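Local coordinates for protein beta-2-microglobulin (Ctenopharyngodon idella, PDB 5H5Z) that serves as the light chain of fish MHC class I molecules, pairing with the heavy chain and probably supporting peptide presentation, at residues R82-M86 with S87-T91; K72-K75 with S76-Y79. The protein carries 1 engineered substitution. All blocks are in the same frame, centred on the assembly; numbering follows the deposited sequence.

Interaction 1 of 2, residues R82-M86 with S87-T91; sequences RVKHM and SDNKT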
ATOM      1  N   ARG B  82      10.136  -8.262  13.411  1.00 24.83           N
ATOM      2  CA  ARG B  82      10.462  -7.297  14.453  1.00 25.61           C
ATOM      3  C   ARG B  82      10.433  -5.885  13.896  1.00 24.51           C
ATOM      4  O   ARG B  82      11.154  -5.556  12.948  1.00 26.67           O
ATOM      5  CB  ARG B  82      11.823  -7.594  15.089  1.00 27.63           C
ATOM      6  CG  ARG B  82      12.243  -6.583  16.153  1.00 27.62           C
ATOM      7  CD  ARG B  82      13.382  -7.102  17.013  1.00 30.54           C
ATOM      8  NE  ARG B  82      14.592  -7.361  16.238  1.00 32.91           N
ATOM      9  CZ  ARG B  82      15.455  -8.343  16.492  1.00 35.64           C
ATOM     10  NH1 ARG B  82      15.247  -9.187  17.499  1.00 37.47           N
ATOM     11  NH2 ARG B  82      16.529  -8.492  15.728  1.00 39.39           N
ATOM     12  N   VAL B  83       9.582  -5.059  14.492  1.00 23.75           N
ATOM     13  CA  VAL B  83       9.384  -3.687  14.039  1.00 22.06           C
ATOM     14  C   VAL B  83       9.786  -2.695  15.131  1.00 24.51           C
ATOM     15  O   VAL B  83       9.351  -2.811  16.283  1.00 25.94           O
ATOM     16  CB  VAL B  83       7.920  -3.449  13.609  1.00 20.07           C
ATOM     17  CG1 VAL B  83       7.721  -2.025  13.110  1.00 21.49           C
ATOM     18  CG2 VAL B  83       7.497  -4.449  12.537  1.00 21.87           C
ATOM     19  N   LYS B  84      10.629  -1.733  14.761  1.00 24.11           N
ATOM     20  CA  LYS B  84      11.068  -0.680  15.669  1.00 25.07           C
ATOM     21  C   LYS B  84      10.659   0.696  15.144  1.00 26.34           C
ATOM     22  O   LYS B  84      11.210   1.190  14.154  1.00 27.41           O
ATOM     23  CB  LYS B  84      12.582  -0.759  15.907  1.00 29.56           C
ATOM     24  CG  LYS B  84      13.031  -2.072  16.534  1.00 28.86           C
ATOM     25  CD  LYS B  84      14.536  -2.145  16.713  1.00 37.89           C
ATOM     26  CE  LYS B  84      14.946  -3.524  17.208  1.00 39.66           C
ATOM     27  NZ  LYS B  84      16.395  -3.585  17.542  1.00 46.70           N
ATOM     28  N   HIS B  85       9.678   1.294  15.816  1.00 26.75           N
ATOM     29  CA  HIS B  85       9.141   2.604  15.451  1.00 28.00           C
ATOM     30  C   HIS B  85       9.250   3.524  16.658  1.00 31.07           C
ATOM     31  O   HIS B  85       8.845   3.150  17.762  1.00 29.53           O
ATOM     32  CB  HIS B  85       7.682   2.468  15.013  1.00 26.21           C
ATOM     33  CG  HIS B  85       7.081   3.728  14.475  1.00 27.66           C
ATOM     34  ND1 HIS B  85       5.981   4.330  15.045  1.00 26.99           N
ATOM     35  CD2 HIS B  85       7.415   4.492  13.406  1.00 26.58           C
ATOM     36  CE1 HIS B  85       5.664   5.412  14.357  1.00 26.82           C
ATOM     37  NE2 HIS B  85       6.520   5.533  13.357  1.00 27.45           N
ATOM     38  N   MET B  86       9.789   4.724  16.442  1.00 30.92           N
ATOM     39  CA  MET B  86      10.154   5.629  17.535  1.00 33.06           C
ATOM     40  C   MET B  86      11.050   4.863  18.514  1.00 34.87           C
ATOM     41  O   MET B  86      12.126   4.403  18.127  1.00 32.55           O
ATOM     42  CB  MET B  86       8.909   6.204  18.229  1.00 33.27           C
ATOM     43  CG  MET B  86       7.916   6.880  17.297  1.00 35.31           C
ATOM     44  SD  MET B  86       8.597   8.351  16.506  1.00 43.42           S
ATOM     45  CE  MET B  86       8.643   9.511  17.873  1.00 54.40           C
ATOM     46  N   SER B  87      10.595   4.697  19.755  1.00 31.08           N
ATOM     47  CA  SER B  87      11.336   3.924  20.754  1.00 33.67           C
ATOM     48  C   SER B  87      10.658   2.590  21.098  1.00 33.04           C
ATOM     49  O   SER B  87      11.045   1.913  22.056  1.00 34.69           O
ATOM     50  CB  SER B  87      11.560   4.760  22.017  1.00 38.13           C
ATOM     51  OG  SER B  87      12.298   5.928  21.711  1.00 39.30           O
ATOM     52  N   ASP B  88       9.654   2.219  20.305  1.00 34.20           N
ATOM     53  CA  ASP B  88       8.940   0.961  20.484  1.00 34.33           C
ATOM     54  C   ASP B  88       9.669  -0.191  19.800  1.00 34.31           C
ATOM     55  O   ASP B  88      10.367   0.005  18.813  1.00 34.44           O
ATOM     56  CB  ASP B  88       7.505   1.069  19.957  1.00 38.54           C
ATOM     57  CG  ASP B  88       6.715   2.188  20.621  1.00 37.41           C
ATOM     58  OD1 ASP B  88       6.952   2.473  21.808  1.00 41.45           O
ATOM     59  OD2 ASP B  88       5.847   2.785  19.954  1.00 41.10           O
ATOM     60  N   ASN B  89       9.504  -1.396  20.332  1.00 31.75           N
ATOM     61  CA  ASN B  89      10.150  -2.578  19.771  1.00 31.34           C
ATOM     62  C   ASN B  89       9.190  -3.751  19.859  1.00 32.04           C
ATOM     63  O   ASN B  89       9.018  -4.327  20.922  1.00 35.35           O
ATOM     64  CB  ASN B  89      11.463  -2.867  20.521  1.00 35.15           C
ATOM     65  CG  ASN B  89      12.191  -4.106  20.009  1.00 36.50           C
ATOM     66  OD1 ASN B  89      11.773  -4.750  19.047  1.00 36.88           O
ATOM     67  ND2 ASN B  89      13.298  -4.440  20.663  1.00 36.76           N
ATOM     68  N   LYS B  90       8.555  -4.092  18.741  1.00 29.04           N
ATOM     69  CA  LYS B  90       7.574  -5.176  18.733  1.00 31.23           C
ATOM     70  C   LYS B  90       8.031  -6.346  17.871  1.00 30.64           C
ATOM     71  O   LYS B  90       8.665  -6.150  16.836  1.00 30.13           O
ATOM     72  CB  LYS B  90       6.205  -4.671  18.266  1.00 34.99           C
ATOM     73  CG  LYS B  90       5.696  -3.456  19.029  1.00 44.03           C
ATOM     74  CD  LYS B  90       4.179  -3.452  19.132  1.00 52.96           C
ATOM     75  CE  LYS B  90       3.654  -2.168  19.761  1.00 62.58           C
ATOM     76  NZ  LYS B  90       4.296  -1.806  21.058  1.00 66.75           N
ATOM     77  N   THR B  91       7.717  -7.557  18.319  1.00 29.53           N
ATOM     78  CA  THR B  91       7.996  -8.765  17.548  1.00 27.06           C
ATOM     79  C   THR B  91       6.718  -9.579  17.425  1.00 27.49           C
ATOM     80  O   THR B  91       6.108  -9.936  18.429  1.00 29.99           O
ATOM     81  CB  THR B  91       9.112  -9.609  18.200  1.00 27.55           C
ATOM     82  OG1 THR B  91      10.321  -8.847  18.230  1.00 30.88           O
ATOM     83  CG2 THR B  91       9.360 -10.903  17.420  1.00 29.71           C
TER
HETATM   84  O   HOH W   1       5.265   3.410  17.495  1.00 33.06           O
HETATM   85  O   HOH W   2      12.735   1.608  18.599  1.00 37.55           O
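Val83 and Lys90 form the hydrogen-bonded pair of an antiparallel hairpin, held by two backbone bonds. Val83 N gives its hydrogen to Lys90 O over 2.7 Å, and Lys90 N returns one to Val83 O at 2.9 Å, almost straight at 172°. Nearer the bend, Asp88 N reaches His85 O at 2.8 Å and closes a type II' turn in which Met86 takes a positive phi. The reverse bond from His85 N to Asp88 O is weak, but a water donates to both Asp88 O and Met86 O beside it. A second water spans the side chains, giving a hydrogen to Asp88 OD2 at 2.6 Å and lying in plane at the imidazole edge by His85 ND1, while His85 NE2 is bonded to Pro33 O.

This two-residue hairpin joins strands 79-85 and 88-93, at one edge of the immunoglobulin C1-set sandwich; Val83 and Lys90 lean on Ile8 of strand 7-12.

On the face of Arg82, Lys84, Asn89 and Thr91, packing takes over. Arg82, its CG turned trans to the main-chain nitrogen (chi1 178°), lies alongside Thr91, CG 3.6 Å from Thr91 OG1, and passes aslant Asn89, whose OD1 sits 3.5 Å from Arg82 CD; guanidinium and amide planes stand 76° apart. An alanine in place of Arg82 removes CG and CD, and the Asn89 amide, losing that support on one side, would probably be freer to turn. The extended Lys84 chain also runs beside Asn89, its CE 3.9 Å from Asn89 OD1.

Interaction 2 of 2, residues K72-K75 with S76-Y79; sequences KPEK and SDEY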
ATOM      1  N   LYS B  72      11.034 -21.580   3.588  1.00 30.02           N
ATOM      2  CA  LYS B  72      10.467 -22.911   3.537  1.00 30.61           C
ATOM      3  C   LYS B  72      10.226 -23.349   4.983  1.00 29.66           C
ATOM      4  O   LYS B  72      11.131 -23.880   5.627  1.00 31.39           O
ATOM      5  CB  LYS B  72      11.419 -23.862   2.805  1.00 33.13           C
ATOM      6  CG  LYS B  72      10.802 -25.203   2.428  1.00 36.01           C
ATOM      7  CD  LYS B  72      11.614 -25.931   1.366  1.00 42.69           C
ATOM      8  CE  LYS B  72      12.774 -26.702   1.972  1.00 34.59           C
ATOM      9  NZ  LYS B  72      13.355 -27.678   1.004  1.00 47.89           N
ATOM     10  N   PRO B  73       9.006 -23.099   5.505  1.00 29.37           N
ATOM     11  CA  PRO B  73       8.744 -23.394   6.918  1.00 28.93           C
ATOM     12  C   PRO B  73       8.822 -24.886   7.248  1.00 32.49           C
ATOM     13  O   PRO B  73       8.302 -25.722   6.503  1.00 33.90           O
ATOM     14  CB  PRO B  73       7.324 -22.861   7.137  1.00 31.48           C
ATOM     15  CG  PRO B  73       6.699 -22.861   5.783  1.00 32.43           C
ATOM     16  CD  PRO B  73       7.814 -22.543   4.830  1.00 27.65           C
ATOM     17  N   GLU B  74       9.505 -25.202   8.343  1.00 34.08           N
ATOM     18  CA  GLU B  74       9.599 -26.572   8.849  1.00 34.59           C
ATOM     19  C   GLU B  74       9.149 -26.593  10.308  1.00 38.65           C
ATOM     20  O   GLU B  74       9.036 -25.542  10.942  1.00 36.82           O
ATOM     21  CB  GLU B  74      11.027 -27.119   8.710  1.00 37.74           C
ATOM     22  CG  GLU B  74      11.607 -27.090   7.294  1.00 42.07           C
ATOM     23  CD  GLU B  74      11.029 -28.145   6.354  1.00 44.48           C
ATOM     24  OE1 GLU B  74      10.170 -28.945   6.773  1.00 45.75           O
ATOM     25  OE2 GLU B  74      11.440 -28.176   5.174  1.00 47.10           O
ATOM     26  N   LYS B  75       8.892 -27.790  10.830  1.00 41.42           N
ATOM     27  CA  LYS B  75       8.355 -27.965  12.185  1.00 44.81           C
ATOM     28  C   LYS B  75       9.123 -27.264  13.307  1.00 40.55           C
ATOM     29  O   LYS B  75       8.518 -26.655  14.188  1.00 45.36           O
ATOM     30  CB  LYS B  75       8.192 -29.453  12.521  1.00 49.41           C
ATOM     31  CG  LYS B  75       6.747 -29.873  12.735  1.00 57.42           C
ATOM     32  CD  LYS B  75       6.209 -29.335  14.056  1.00 68.86           C
ATOM     33  CE  LYS B  75       4.724 -29.018  13.962  1.00 61.81           C
ATOM     34  NZ  LYS B  75       4.065 -28.943  15.300  1.00 73.99           N
ATOM     35  N   SER B  76      10.448 -27.355  13.270  1.00 45.17           N
ATOM     36  CA  SER B  76      11.273 -26.877  14.380  1.00 51.74           C
ATOM     37  C   SER B  76      11.698 -25.409  14.266  1.00 45.39           C
ATOM     38  O   SER B  76      12.453 -24.915  15.106  1.00 48.68           O
ATOM     39  CB  SER B  76      12.501 -27.780  14.554  1.00 60.50           C
ATOM     40  OG  SER B  76      13.304 -27.780  13.388  1.00 67.52           O
ATOM     41  N   ASP B  77      11.202 -24.711  13.245  1.00 38.81           N
ATOM     42  CA  ASP B  77      11.617 -23.327  12.987  1.00 35.14           C
ATOM     43  C   ASP B  77      10.530 -22.297  13.288  1.00 36.06           C
ATOM     44  O   ASP B  77       9.366 -22.485  12.929  1.00 41.38           O
ATOM     45  CB  ASP B  77      12.097 -23.172  11.540  1.00 35.12           C
ATOM     46  CG  ASP B  77      13.337 -23.994  11.245  1.00 36.68           C
ATOM     47  OD1 ASP B  77      14.267 -23.995  12.083  1.00 38.39           O
ATOM     48  OD2 ASP B  77      13.382 -24.638  10.172  1.00 39.17           O
ATOM     49  N   GLU B  78      10.931 -21.210  13.944  1.00 33.40           N
ATOM     50  CA  GLU B  78      10.044 -20.090  14.251  1.00 30.77           C
ATOM     51  C   GLU B  78      10.389 -18.871  13.401  1.00 30.01           C
ATOM     52  O   GLU B  78      11.556 -18.483  13.308  1.00 31.27           O
ATOM     53  CB  GLU B  78      10.134 -19.722  15.736  1.00 34.85           C
ATOM     54  CG  GLU B  78       9.587 -18.336  16.060  1.00 37.97           C
ATOM     55  CD  GLU B  78      10.096 -17.789  17.379  1.00 37.82           C
ATOM     56  OE1 GLU B  78       9.610 -18.240  18.431  1.00 46.77           O
ATOM     57  OE2 GLU B  78      10.973 -16.902  17.364  1.00 40.28           O
ATOM     58  N   TYR B  79       9.365 -18.269  12.802  1.00 26.87           N
ATOM     59  CA  TYR B  79       9.524 -17.037  12.030  1.00 26.45           C
ATOM     60  C   TYR B  79       8.772 -15.889  12.678  1.00 24.45           C
ATOM     61  O   TYR B  79       7.712 -16.086  13.281  1.00 28.49           O
ATOM     62  CB  TYR B  79       9.087 -17.244  10.579  1.00 26.55           C
ATOM     63  CG  TYR B  79       9.962 -18.249   9.867  1.00 26.19           C
ATOM     64  CD1 TYR B  79       9.650 -19.609   9.887  1.00 25.67           C
ATOM     65  CD2 TYR B  79      11.122 -17.846   9.202  1.00 26.97           C
ATOM     66  CE1 TYR B  79      10.462 -20.535   9.256  1.00 25.92           C
ATOM     67  CE2 TYR B  79      11.937 -18.767   8.567  1.00 26.89           C
ATOM     68  CZ  TYR B  79      11.602 -20.110   8.600  1.00 25.22           C
ATOM     69  OH  TYR B  79      12.407 -21.028   7.977  1.00 27.33           O
TER
HETATM   70  O   HOH W   3      13.379 -20.815   5.430  1.00 37.37           O
HETATM   71  O   HOH W   4      11.764 -23.496   8.362  1.00 40.65           O
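Tyr79 comes up to Pro73 at the closely packed end of this loop, ring atom CE1 standing 4.1 Å from Pro73 CA and meeting the pyrrolidine ring at CB. Both residues are buried: Trp94 backs Pro73, and Phe71 makes an edge-to-face contact with the tyrosine. Since CG of Tyr79 is anti to its own carbonyl carbon (chi1 -64°), the ring reaches back to the start of the loop and brings OH near Lys72. Two waters meet that hydroxyl. One lies in plane at the ring edge, 2.6 Å from Tyr79 OH, donates to Lys72 O and to Asp77 OD2, and accepts a weak bond from Glu74 N. The other, 2.7 Å from Tyr79 OH, accepts from Lys72 N.

The far end is looser. Here a type I turn from Glu74 to Asp77 is closed by a single long bond, Asp77 N to Glu74 O at 3.3 Å, with the donor 55° out of the carbonyl plane. Asp77 OD2 rests 3.7 Å from Glu74 CB; the two side chains run the same way with carboxylate planes 71° apart, and the bent Glu74 chain keeps its OE1 6.4 Å from Asp77 OD2. Ser76 and Lys75 are exposed at the bend, and Lys75 makes a cation-pi contact with Phe274 of the MHC class I heavy chain. Asp77 and Tyr79 belong to the Asp-x-Tyr-x-Cys signature of immunoglobulin domains, which ends at the disulfide residue Cys81.

With Asp77 OD1 bonded to Asn43 ND2 and OD2 to the shared water, the carboxylate is held by two partners, which would probably favour its charged form and fix its rotation.

Interactions 1 and 2 follow one another along the chain, and strand 79-85 connects them: residues 72-79 lead into it, and residues 82-91 carry it round into strand 88-93. Cys81, disulfide-bonded to Cys26 of the facing sheet, lies on the strand between them. Their centres are about 23 Å apart, with no touch between the two, which are separated by two residues in sequence, so they mark separate regions of one sandwich. Only interaction 2 reaches another chain of the assembly, through Lys75; the hairpin of interaction 1 meets none. The contrast is instructive: the hairpin rests mainly on backbone pairing, whereas the loop appears to rely more on water-mediated bonds and the buried tyrosine.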